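Binary enterotoxin of Clostridium perfringens component a (Clostridium perfringens, PDB 5WU0) is probably the enzymatic component of a two-part enterotoxin, binds NAD(H) and is thought to transfer ADP-ribose to a host protein, as related clostridial toxins do. Local coordinates at residues 115-120 against 200-205; 145-150 against 194-199; 295-300 against 362-367; 329-334 against 395-400. All blocks are in the same frame, centred on the assembly; numbering follows the deposited sequence.

Contact 1: residues 115-120 against 200-205; sequences SNIIDE and GKQYAK
The carboxamide of Gln202 takes Ile118 N from above its carbonyl plane, 41° out of it; the bond from Ile118 N to Gln202 OE1 is nonetheless short (2.9 Å) and nearly straight (169°). At the other branch of this amide, Gln202 NE2 lies 3.9 Å from Ile117 CG1. The Asn116 amide meets the turn before the strand: its CG stands 3.5 Å from Gly200 O, and its OD1 is 3.5 Å from Lys201 CB, the Asn116 and Lys201 side chains crossing at about a right angle. A backbone bond from Gln202 N to Asn116 O (2.9 Å) completes a two-point grip, with Gln202 using both main chain and amide. CG of Gln202 sits beside its backbone N (chi1 -75°) and the chain then extends, which carries the amide along the loop to Ile118. Loop 115-120 is thereby held on strand 201-211, the middle strand of the N-terminal five-stranded mixed sheet, just before helix 120-130, which Asp119 N-caps. Further along, Ile118 CD1 lies over the backbone at Ala204 N (3.2 Å) and beside Ala204 CB (3.9 Å); Ile123 of helix 120-130 packs against both residues. Lys201 NZ turns away, to the carbonyl of Ser152.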
# COMPACT_ATOMS: atom_id res chain seq x y z
N SER A 115 24.48 21.79 -5.68
CA SER A 115 23.09 21.36 -5.79
C SER A 115 22.83 20.53 -7.05
O SER A 115 21.86 19.77 -7.10
CB SER A 115 22.15 22.57 -5.77
OG SER A 115 22.43 23.47 -6.84
N ASN A 116 23.69 20.70 -8.05
CA ASN A 116 23.62 19.95 -9.31
C ASN A 116 24.14 18.52 -9.17
O ASN A 116 23.96 17.71 -10.08
CB ASN A 116 24.43 20.67 -10.41
CG ASN A 116 23.69 21.85 -11.01
OD1 ASN A 116 22.47 21.82 -11.16
ND2 ASN A 116 24.44 22.90 -11.37
N ILE A 117 24.80 18.21 -8.06
CA ILE A 117 25.50 16.94 -7.94
C ILE A 117 24.96 16.09 -6.79
O ILE A 117 24.89 16.54 -5.64
CB ILE A 117 27.03 17.14 -7.77
CG1 ILE A 117 27.71 17.36 -9.12
CG2 ILE A 117 27.68 15.93 -7.13
CD1 ILE A 117 27.52 18.73 -9.70
N ILE A 118 24.57 14.86 -7.09
CA ILE A 118 24.00 13.99 -6.08
C ILE A 118 25.06 13.45 -5.13
O ILE A 118 26.14 13.02 -5.54
CB ILE A 118 23.24 12.84 -6.72
CG1 ILE A 118 21.86 13.35 -7.15
CG2 ILE A 118 23.08 11.67 -5.75
CD1 ILE A 118 20.99 12.28 -7.69
N ASP A 119 24.75 13.51 -3.83
CA ASP A 119 25.63 13.00 -2.80
C ASP A 119 25.80 11.48 -2.89
O ASP A 119 24.82 10.73 -2.95
CB ASP A 119 25.10 13.38 -1.41
CG ASP A 119 26.03 12.96 -0.30
OD1 ASP A 119 27.04 13.66 -0.07
OD2 ASP A 119 25.75 11.92 0.34
N GLU A 120 27.05 11.04 -2.89
CA GLU A 120 27.37 9.64 -3.12
C GLU A 120 26.87 8.72 -2.00
O GLU A 120 26.40 7.61 -2.27
CB GLU A 120 28.89 9.47 -3.30
CG GLU A 120 29.42 10.10 -4.60
CD GLU A 120 30.95 10.24 -4.63
OE1 GLU A 120 31.65 9.37 -4.07
OE2 GLU A 120 31.44 11.22 -5.22
N GLY A 200 21.62 20.08 -16.97
CA GLY A 200 22.76 20.42 -16.13
C GLY A 200 22.71 19.92 -14.70
O GLY A 200 23.71 20.02 -13.99
N LYS A 201 21.56 19.38 -14.29
CA LYS A 201 21.34 18.91 -12.92
C LYS A 201 21.20 17.38 -12.80
O LYS A 201 20.63 16.72 -13.68
CB LYS A 201 20.09 19.58 -12.33
CG LYS A 201 19.78 19.20 -10.90
CD LYS A 201 18.40 19.70 -10.49
CE LYS A 201 18.13 19.48 -9.01
NZ LYS A 201 17.02 20.37 -8.55
N GLN A 202 21.71 16.81 -11.71
CA GLN A 202 21.63 15.38 -11.47
C GLN A 202 20.40 14.99 -10.66
O GLN A 202 20.10 15.58 -9.63
CB GLN A 202 22.87 14.86 -10.75
CG GLN A 202 24.10 14.76 -11.63
CD GLN A 202 25.32 14.35 -10.85
OE1 GLN A 202 25.22 13.88 -9.72
NE2 GLN A 202 26.49 14.54 -11.45
N TYR A 203 19.71 13.97 -11.15
CA TYR A 203 18.58 13.39 -10.48
C TYR A 203 18.87 11.91 -10.25
O TYR A 203 19.60 11.29 -11.04
CB TYR A 203 17.31 13.56 -11.31
CG TYR A 203 16.92 15.01 -11.57
CD1 TYR A 203 17.49 15.72 -12.63
CD2 TYR A 203 15.98 15.65 -10.77
CE1 TYR A 203 17.13 17.03 -12.87
CE2 TYR A 203 15.62 16.95 -11.01
CZ TYR A 203 16.20 17.64 -12.05
OH TYR A 203 15.82 18.94 -12.28
N ALA A 204 18.34 11.37 -9.17
CA ALA A 204 18.38 9.93 -8.94
C ALA A 204 17.30 9.30 -9.80
O ALA A 204 16.11 9.56 -9.63
CB ALA A 204 18.17 9.60 -7.48
N LYS A 205 17.72 8.50 -10.77
CA LYS A 205 16.77 7.87 -11.65
C LYS A 205 16.43 6.47 -11.13
O LYS A 205 17.32 5.64 -10.92
CB LYS A 205 17.33 7.79 -13.07
CG LYS A 205 16.34 7.30 -14.11
CD LYS A 205 16.99 7.23 -15.48
CE LYS A 205 16.13 6.49 -16.49
NZ LYS A 205 16.63 6.70 -17.88

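Contact 2: residues 145-150 against 194-199; sequences MTEPDI and SIVTIK
No backbone hydrogen bond joins 145-150 to 194-199: the closest CA atoms, those of Asp149 and Ile198, are 6.9 Å apart, so side chains have to bridge the gap. Ile198 does most of this. Its CG2, anti to the backbone N, reaches to 3.4 Å from Pro148 O, while its CD1 meets the extended Glu147 chain obliquely, 4.0 Å from Glu147 CG. The carboxylate of Glu147 ends beside the same isoleucine, and Glu147 OE2 also comes to 4.3 Å from Val196 CG2, the next residue on that side of the strand. None of these is a hydrogen bond: the Glu147 carboxylate and the Pro148 carbonyl only lie against aliphatic carbons. At the other end Lys199, bent at chi2 (52°), crosses Asp149 at a slant: Lys199 CD is 3.8 Å from Asp149 O, and the ion pair from Lys199 NZ to Asp149 OD1 is long, 4.0 Å, hence probably a modest attraction on an exposed flank. Tyr97 of strand 92-98 touches both Pro148 and Ile198. Positive phi at both Lys199 and Gly200 fits a two-residue type I' turn, which makes strands 187-198 and 201-211 a tight beta hairpin, with 145-150 lying across one side of its tip.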
# COMPACT_ATOMS: atom_id res chain seq x y z
N MET A 145 4.87 11.07 -21.09
CA MET A 145 5.38 10.11 -22.08
C MET A 145 6.86 10.19 -22.40
O MET A 145 7.42 9.28 -23.00
CB MET A 145 4.63 10.27 -23.39
CG MET A 145 3.15 10.30 -23.20
SD MET A 145 2.27 10.44 -24.75
CE MET A 145 0.72 9.83 -24.18
N THR A 146 7.48 11.29 -22.02
CA THR A 146 8.86 11.52 -22.39
C THR A 146 9.66 12.05 -21.22
O THR A 146 9.12 12.56 -20.24
CB THR A 146 8.96 12.50 -23.57
OG1 THR A 146 8.19 13.67 -23.29
CG2 THR A 146 8.45 11.85 -24.84
N GLU A 147 10.96 11.87 -21.32
CA GLU A 147 11.87 12.48 -20.39
C GLU A 147 11.57 13.97 -20.28
O GLU A 147 11.55 14.69 -21.29
CB GLU A 147 13.30 12.24 -20.85
CG GLU A 147 14.29 11.99 -19.75
CD GLU A 147 15.62 11.59 -20.32
OE1 GLU A 147 15.69 10.52 -20.98
OE2 GLU A 147 16.58 12.36 -20.15
N PRO A 148 11.29 14.44 -19.06
CA PRO A 148 11.04 15.87 -18.86
C PRO A 148 12.24 16.70 -19.31
O PRO A 148 13.38 16.23 -19.23
CB PRO A 148 10.82 15.99 -17.35
CG PRO A 148 10.30 14.61 -16.95
CD PRO A 148 11.10 13.67 -17.82
N ASP A 149 11.97 17.91 -19.79
CA ASP A 149 13.02 18.75 -20.32
C ASP A 149 13.20 19.98 -19.43
O ASP A 149 13.97 20.89 -19.76
CB ASP A 149 12.69 19.16 -21.76
CG ASP A 149 13.89 19.69 -22.52
OD1 ASP A 149 15.03 19.52 -22.03
OD2 ASP A 149 13.70 20.26 -23.62
N ILE A 150 12.48 20.01 -18.31
CA ILE A 150 12.48 21.18 -17.43
C ILE A 150 13.00 20.87 -16.04
O ILE A 150 13.00 19.71 -15.60
CB ILE A 150 11.08 21.80 -17.31
CG1 ILE A 150 10.01 20.74 -17.59
CG2 ILE A 150 10.91 22.96 -18.28
CD1 ILE A 150 9.87 19.73 -16.50
N SER A 194 20.24 4.70 -11.10
CA SER A 194 21.36 5.40 -11.70
C SER A 194 21.21 6.91 -11.52
O SER A 194 20.19 7.40 -11.03
CB SER A 194 21.49 5.05 -13.19
OG SER A 194 20.31 5.36 -13.91
N ILE A 195 22.23 7.65 -11.91
CA ILE A 195 22.13 9.10 -11.95
C ILE A 195 21.92 9.53 -13.39
O ILE A 195 22.59 9.04 -14.29
CB ILE A 195 23.37 9.78 -11.37
CG1 ILE A 195 23.47 9.44 -9.87
CG2 ILE A 195 23.28 11.28 -11.57
CD1 ILE A 195 24.70 9.98 -9.18
N VAL A 196 20.95 10.40 -13.60
CA VAL A 196 20.72 11.00 -14.91
C VAL A 196 20.98 12.49 -14.78
O VAL A 196 20.79 13.07 -13.72
CB VAL A 196 19.27 10.75 -15.41
CG1 VAL A 196 18.25 11.43 -14.50
CG2 VAL A 196 19.11 11.22 -16.85
N THR A 197 21.47 13.10 -15.85
CA THR A 197 21.65 14.54 -15.86
C THR A 197 20.69 15.16 -16.87
O THR A 197 20.78 14.91 -18.07
CB THR A 197 23.08 14.93 -16.20
OG1 THR A 197 23.95 14.47 -15.15
CG2 THR A 197 23.22 16.47 -16.34
N ILE A 198 19.74 15.95 -16.36
CA ILE A 198 18.86 16.70 -17.23
C ILE A 198 19.06 18.19 -16.97
O ILE A 198 19.03 18.63 -15.82
CB ILE A 198 17.38 16.32 -17.04
CG1 ILE A 198 17.22 14.80 -16.94
CG2 ILE A 198 16.55 16.87 -18.18
CD1 ILE A 198 15.77 14.35 -16.82
N LYS A 199 19.28 18.94 -18.05
CA LYS A 199 19.45 20.39 -18.00
C LYS A 199 20.51 20.81 -16.98
O LYS A 199 20.32 21.77 -16.22
CB LYS A 199 18.11 21.06 -17.69
CG LYS A 199 17.66 22.08 -18.73
CD LYS A 199 17.70 21.48 -20.13
CE LYS A 199 17.45 22.54 -21.20
NZ LYS A 199 17.99 22.10 -22.52

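Contact 3: residues 295-300 against 362-367; sequences IITYRR and LHLPNG. With NAI (1,4-dihydronicotinamide adenine dinucleotide), chain B.
The dinucleotide pocket is built on one end of strand 295-301, which pairs with strand 358-364 first through Ile295-Leu364, Ile296-His363 and Thr297-Leu362 and then, nearer the pocket, by backbone bonding of Arg299 with Leu360. The outer two of the three are antiparallel hydrogen-bonded pairs; the tightest of their four bonds, Leu362 N to Thr297 O at 2.7 Å, is nearly along the C=O axis. At the non-hydrogen-bonded pair between them, Ile296 CA approaches Leu362 O at 3.2 Å in a CA-H...O contact. Thr297 and Leu362 lie side by side, with Thr297 CG2 3.8 Å from Leu362 CB. Putting OG1 of Thr297 anti to its backbone N (chi1 -165°) turns the methyl to Leu362 and the hydroxyl to Thr343. Arg299 is probably the arginine of the R-S-E class of ADP-ribosyltransferases, consistent with Ser342 and Glu384 nearby. Its extended side chain spans the pyrophosphate, Arg299 NH1 bonding NAI O2N (2.9 Å) and NH2 approaching NAI O2A at 2.7 Å in a bond weakened by its 121° angle. Glu305 pairs with Arg299 NH2, and Ser342 O accepts from NH1. Arg300 reads the carboxamide with its main chain: Arg300 N donates to NAI O7N (3.0 Å), and NAI N7N donates to Arg300 O (3.3 Å, 172°).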
# COMPACT_ATOMS: atom_id res chain seq x y z
N ILE A 295 0.59 -11.36 -0.44
CA ILE A 295 -0.69 -10.71 -0.19
C ILE A 295 -0.57 -9.55 0.80
O ILE A 295 0.19 -9.61 1.75
CB ILE A 295 -1.73 -11.73 0.33
CG1 ILE A 295 -3.08 -11.05 0.57
CG2 ILE A 295 -1.21 -12.42 1.59
CD1 ILE A 295 -4.21 -12.01 0.86
N ILE A 296 -1.32 -8.48 0.55
CA ILE A 296 -1.43 -7.41 1.52
C ILE A 296 -2.46 -7.75 2.59
O ILE A 296 -3.56 -8.21 2.28
CB ILE A 296 -1.84 -6.07 0.87
CG1 ILE A 296 -1.02 -5.81 -0.39
CG2 ILE A 296 -1.67 -4.95 1.88
CD1 ILE A 296 0.47 -5.72 -0.14
N THR A 297 -2.09 -7.51 3.85
CA THR A 297 -3.04 -7.62 4.94
C THR A 297 -2.93 -6.36 5.83
O THR A 297 -1.96 -5.61 5.70
CB THR A 297 -2.80 -8.90 5.76
OG1 THR A 297 -3.94 -9.15 6.60
CG2 THR A 297 -1.51 -8.79 6.60
N TYR A 298 -3.92 -6.11 6.69
CA TYR A 298 -3.94 -4.87 7.48
C TYR A 298 -4.09 -5.12 8.98
O TYR A 298 -4.63 -6.15 9.40
CB TYR A 298 -5.08 -3.94 7.03
CG TYR A 298 -5.10 -3.60 5.55
CD1 TYR A 298 -5.70 -4.45 4.63
CD2 TYR A 298 -4.55 -2.40 5.09
CE1 TYR A 298 -5.72 -4.14 3.28
CE2 TYR A 298 -4.57 -2.08 3.73
CZ TYR A 298 -5.15 -2.95 2.83
OH TYR A 298 -5.17 -2.63 1.49
N ARG A 299 -3.62 -4.17 9.78
CA ARG A 299 -3.80 -4.24 11.22
C ARG A 299 -3.96 -2.85 11.84
O ARG A 299 -3.14 -1.96 11.62
CB ARG A 299 -2.62 -4.97 11.89
CG ARG A 299 -2.66 -4.89 13.43
CD ARG A 299 -1.56 -5.72 14.13
NE ARG A 299 -1.54 -5.42 15.56
CZ ARG A 299 -2.37 -5.94 16.46
NH1 ARG A 299 -3.29 -6.83 16.10
NH2 ARG A 299 -2.28 -5.58 17.74
N ARG A 300 -5.04 -2.67 12.60
CA ARG A 300 -5.19 -1.50 13.43
C ARG A 300 -4.32 -1.73 14.67
O ARG A 300 -4.63 -2.58 15.53
CB ARG A 300 -6.67 -1.26 13.78
CG ARG A 300 -7.57 -1.15 12.54
CD ARG A 300 -7.05 -0.01 11.62
NE ARG A 300 -7.60 -0.04 10.26
CZ ARG A 300 -8.29 0.96 9.70
NH1 ARG A 300 -8.56 2.07 10.39
NH2 ARG A 300 -8.73 0.84 8.46
N LEU A 362 0.48 -4.42 5.49
CA LEU A 362 1.59 -5.37 5.50
C LEU A 362 1.71 -6.18 4.21
O LEU A 362 0.77 -6.91 3.83
CB LEU A 362 1.44 -6.34 6.68
CG LEU A 362 2.55 -7.35 7.01
CD1 LEU A 362 3.90 -6.64 7.25
CD2 LEU A 362 2.19 -8.19 8.22
N HIS A 363 2.86 -6.09 3.56
CA HIS A 363 3.19 -7.03 2.50
C HIS A 363 3.52 -8.35 3.18
O HIS A 363 4.55 -8.48 3.86
CB HIS A 363 4.35 -6.55 1.62
CG HIS A 363 4.77 -7.55 0.58
ND1 HIS A 363 4.23 -7.57 -0.69
CD2 HIS A 363 5.64 -8.58 0.64
CE1 HIS A 363 4.77 -8.57 -1.38
NE2 HIS A 363 5.62 -9.21 -0.59
N LEU A 364 2.61 -9.31 3.04
CA LEU A 364 2.76 -10.64 3.61
C LEU A 364 3.20 -11.58 2.48
O LEU A 364 2.40 -11.91 1.60
CB LEU A 364 1.43 -11.09 4.26
CG LEU A 364 1.29 -12.48 4.88
CD1 LEU A 364 2.38 -12.68 5.92
CD2 LEU A 364 -0.14 -12.73 5.47
N PRO A 365 4.48 -11.97 2.50
CA PRO A 365 5.17 -12.74 1.44
C PRO A 365 4.67 -14.17 1.27
O PRO A 365 4.22 -14.78 2.22
CB PRO A 365 6.63 -12.78 1.91
CG PRO A 365 6.75 -11.78 3.00
CD PRO A 365 5.38 -11.67 3.63
N ASN A 366 4.81 -14.71 0.06
CA ASN A 366 4.67 -16.14 -0.20
C ASN A 366 5.51 -16.93 0.80
O ASN A 366 6.63 -16.54 1.10
CB ASN A 366 5.11 -16.45 -1.64
CG ASN A 366 4.71 -17.84 -2.08
OD1 ASN A 366 4.67 -18.77 -1.28
ND2 ASN A 366 4.43 -18.00 -3.37
N GLY A 367 4.95 -18.01 1.34
CA GLY A 367 5.69 -18.89 2.23
C GLY A 367 5.78 -18.49 3.70
O GLY A 367 6.48 -19.14 4.47
PA NAI B . -3.42 -7.90 20.48
O1A NAI B . -3.03 -8.85 21.58
O2A NAI B . -2.59 -7.87 19.21
O5B NAI B . -3.48 -6.41 21.11
C5B NAI B . -3.61 -6.24 22.52
C4B NAI B . -2.87 -4.99 23.00
O4B NAI B . -1.48 -5.29 23.12
C3B NAI B . -3.03 -3.83 22.02
O3B NAI B . -3.18 -2.61 22.76
C2B NAI B . -1.72 -3.83 21.25
O2B NAI B . -1.32 -2.51 20.83
C1B NAI B . -0.73 -4.44 22.24
N9A NAI B . 0.29 -5.23 21.50
C8A NAI B . 0.07 -6.16 20.55
N7A NAI B . 1.24 -6.67 20.09
C5A NAI B . 2.24 -6.04 20.74
C6A NAI B . 3.72 -6.06 20.75
N6A NAI B . 4.40 -6.89 19.95
N1A NAI B . 4.37 -5.22 21.58
C2A NAI B . 3.71 -4.37 22.39
N3A NAI B . 2.37 -4.29 22.44
C4A NAI B . 1.60 -5.08 21.66
O3 NAI B . -4.95 -8.11 20.04
PN NAI B . -5.90 -6.96 19.40
O1N NAI B . -5.99 -5.77 20.33
O2N NAI B . -5.58 -6.75 17.94
O5D NAI B . -7.32 -7.72 19.41
C5D NAI B . -7.35 -9.05 18.90
C4D NAI B . -8.79 -9.42 18.64
O4D NAI B . -9.20 -8.67 17.50
C3D NAI B . -8.88 -10.90 18.28
O3D NAI B . -10.17 -11.40 18.65
C2D NAI B . -8.76 -10.87 16.77
O2D NAI B . -9.46 -11.97 16.20
C1D NAI B . -9.37 -9.53 16.38
N1N NAI B . -8.70 -8.94 15.21
C2N NAI B . -8.05 -7.76 15.33
C3N NAI B . -7.41 -7.16 14.24
C7N NAI B . -6.69 -5.84 14.37
O7N NAI B . -6.66 -5.11 13.39
N7N NAI B . -6.12 -5.50 15.53
C4N NAI B . -7.40 -7.83 12.89
C5N NAI B . -8.12 -9.10 12.90
C6N NAI B . -8.73 -9.59 14.04

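Contact 4: residues 329-334 against 395-400; sequences KWLGKT and IDNITE
Helix 320-330 ends in a type II beta turn, Trp330 to Lys333, that lies against strand 391-403 through two backbone bonds at one residue: Ile395 N to Lys333 O (2.8 Å, 174°) and the more bent Gly332 N to Ile395 O (3.2 Å, 137°). This is the helix-to-edge-strand connection of the NAD(H)-binding domain's five-stranded mixed sheet, in which strand 334-337 runs on from the turn next to 391-403. Gly332 has positive phi, as the third position of a type II turn favours. Ile395 points into the turn, where Trp330 O closes on its CB at 3.2 Å; Ile395 CG1 is also 3.4 Å from Lys333 O, so its branch is wedged between two carbonyls. The same Trp330 O accepts Lys333 N, which closes the turn. Asp396 and Asn397, both facing Asp417, form a classic beta bulge. Its extra residue is consistent with Ile395 and Ile398, three apart, both pointing toward 329-334. The Trp330 indole turns away from the strand, to Phe306 edge-to-face and to Phe326, while Trp330 CB stays 4.3 Å from Ile398 CD1. Leu331 reaches back over the bulge: its CD1 lies 3.9 Å from Asn397 CA and 3.6 Å from Ile398 CG1.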
# COMPACT_ATOMS: atom_id res chain seq x y z
N LYS A 329 11.70 8.27 13.59
CA LYS A 329 12.05 7.19 14.49
C LYS A 329 11.96 5.79 13.85
O LYS A 329 12.78 4.93 14.14
CB LYS A 329 11.15 7.27 15.73
CG LYS A 329 11.62 6.45 16.93
CD LYS A 329 10.55 6.43 18.02
CE LYS A 329 11.03 5.80 19.32
NZ LYS A 329 12.22 6.51 19.88
N TRP A 330 10.99 5.57 12.96
CA TRP A 330 10.68 4.20 12.55
C TRP A 330 10.93 3.91 11.08
O TRP A 330 11.00 2.75 10.68
CB TRP A 330 9.23 3.87 12.89
CG TRP A 330 8.95 3.99 14.35
CD1 TRP A 330 8.20 4.95 14.98
CD2 TRP A 330 9.46 3.14 15.38
NE1 TRP A 330 8.20 4.74 16.34
CE2 TRP A 330 8.96 3.63 16.61
CE3 TRP A 330 10.27 2.00 15.38
CZ2 TRP A 330 9.27 3.02 17.83
CZ3 TRP A 330 10.57 1.40 16.60
CH2 TRP A 330 10.07 1.91 17.80
N LEU A 331 11.08 4.96 10.27
CA LEU A 331 11.29 4.78 8.84
C LEU A 331 12.61 4.04 8.61
O LEU A 331 13.65 4.40 9.17
CB LEU A 331 11.30 6.13 8.12
CG LEU A 331 10.58 6.36 6.79
CD1 LEU A 331 9.13 5.97 6.88
CD2 LEU A 331 10.69 7.81 6.41
N GLY A 332 12.55 2.99 7.79
CA GLY A 332 13.72 2.19 7.48
C GLY A 332 14.04 1.12 8.51
O GLY A 332 14.94 0.30 8.32
N LYS A 333 13.30 1.10 9.61
CA LYS A 333 13.66 0.26 10.74
C LYS A 333 13.10 -1.16 10.66
O LYS A 333 12.02 -1.41 10.10
CB LYS A 333 13.21 0.91 12.04
CG LYS A 333 14.00 2.15 12.38
CD LYS A 333 15.45 1.81 12.60
CE LYS A 333 16.13 2.88 13.43
NZ LYS A 333 16.08 4.20 12.75
N THR A 334 13.84 -2.09 11.23
CA THR A 334 13.33 -3.44 11.42
C THR A 334 12.92 -3.63 12.88
O THR A 334 13.73 -3.45 13.79
CB THR A 334 14.35 -4.48 10.99
OG1 THR A 334 14.64 -4.29 9.60
CG2 THR A 334 13.80 -5.90 11.21
N ILE A 395 9.98 -1.55 8.12
CA ILE A 395 9.17 -0.35 7.87
C ILE A 395 9.56 0.34 6.57
O ILE A 395 10.67 0.85 6.44
CB ILE A 395 9.28 0.65 9.04
CG1 ILE A 395 8.93 -0.04 10.37
CG2 ILE A 395 8.33 1.78 8.85
CD1 ILE A 395 7.54 -0.61 10.38
N ASP A 396 8.64 0.33 5.60
CA ASP A 396 8.91 0.86 4.25
C ASP A 396 8.46 2.31 4.04
O ASP A 396 9.10 3.09 3.31
CB ASP A 396 8.23 -0.02 3.21
CG ASP A 396 8.61 -1.48 3.33
OD1 ASP A 396 9.84 -1.77 3.42
OD2 ASP A 396 7.69 -2.33 3.34
N ASN A 397 7.34 2.65 4.65
CA ASN A 397 6.78 3.97 4.47
C ASN A 397 5.76 4.29 5.54
O ASN A 397 5.13 3.40 6.13
CB ASN A 397 6.15 4.12 3.07
CG ASN A 397 6.31 5.54 2.51
OD1 ASN A 397 6.58 6.49 3.25
ND2 ASN A 397 6.16 5.69 1.20
N ILE A 398 5.63 5.58 5.78
CA ILE A 398 4.65 6.11 6.68
C ILE A 398 3.96 7.26 5.94
O ILE A 398 4.62 8.22 5.52
CB ILE A 398 5.29 6.59 7.99
CG1 ILE A 398 6.02 5.42 8.68
CG2 ILE A 398 4.24 7.16 8.93
CD1 ILE A 398 6.87 5.84 9.84
N THR A 399 2.65 7.14 5.75
CA THR A 399 1.86 8.13 5.03
C THR A 399 0.69 8.57 5.90
O THR A 399 -0.08 7.73 6.38
CB THR A 399 1.32 7.57 3.70
OG1 THR A 399 2.39 6.98 2.94
CG2 THR A 399 0.65 8.68 2.91
N GLU A 400 0.54 9.87 6.11
CA GLU A 400 -0.55 10.36 6.93
C GLU A 400 -1.81 10.55 6.11
O GLU A 400 -1.75 10.88 4.92
CB GLU A 400 -0.16 11.67 7.61
CG GLU A 400 0.20 12.77 6.64
CD GLU A 400 1.00 13.88 7.29
OE1 GLU A 400 0.48 14.52 8.24
OE2 GLU A 400 2.15 14.13 6.85

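The contacts fall into two pairs, one in each of two five-stranded sheets that share the strand order 1-3-5-4-2. Contacts 1 and 2 sit on adjacent strands of the first sheet, centres 11 Å apart, and touch directly: Lys205 N lies 2.7 Å from Ser194 O, a probable hydrogen bond, and Gln202 CG packs on Thr197 OG1. Contacts 3 and 4 belong to the second sheet; their centres are 16 Å apart and their nearest atoms about 6 Å. Only contact 3 touches the bound NAI, although the Trp330 side chain of contact 4 comes within about 10 Å of it. Contact 1 is about 35 Å from contact 3, centre to centre, far from the nucleotide.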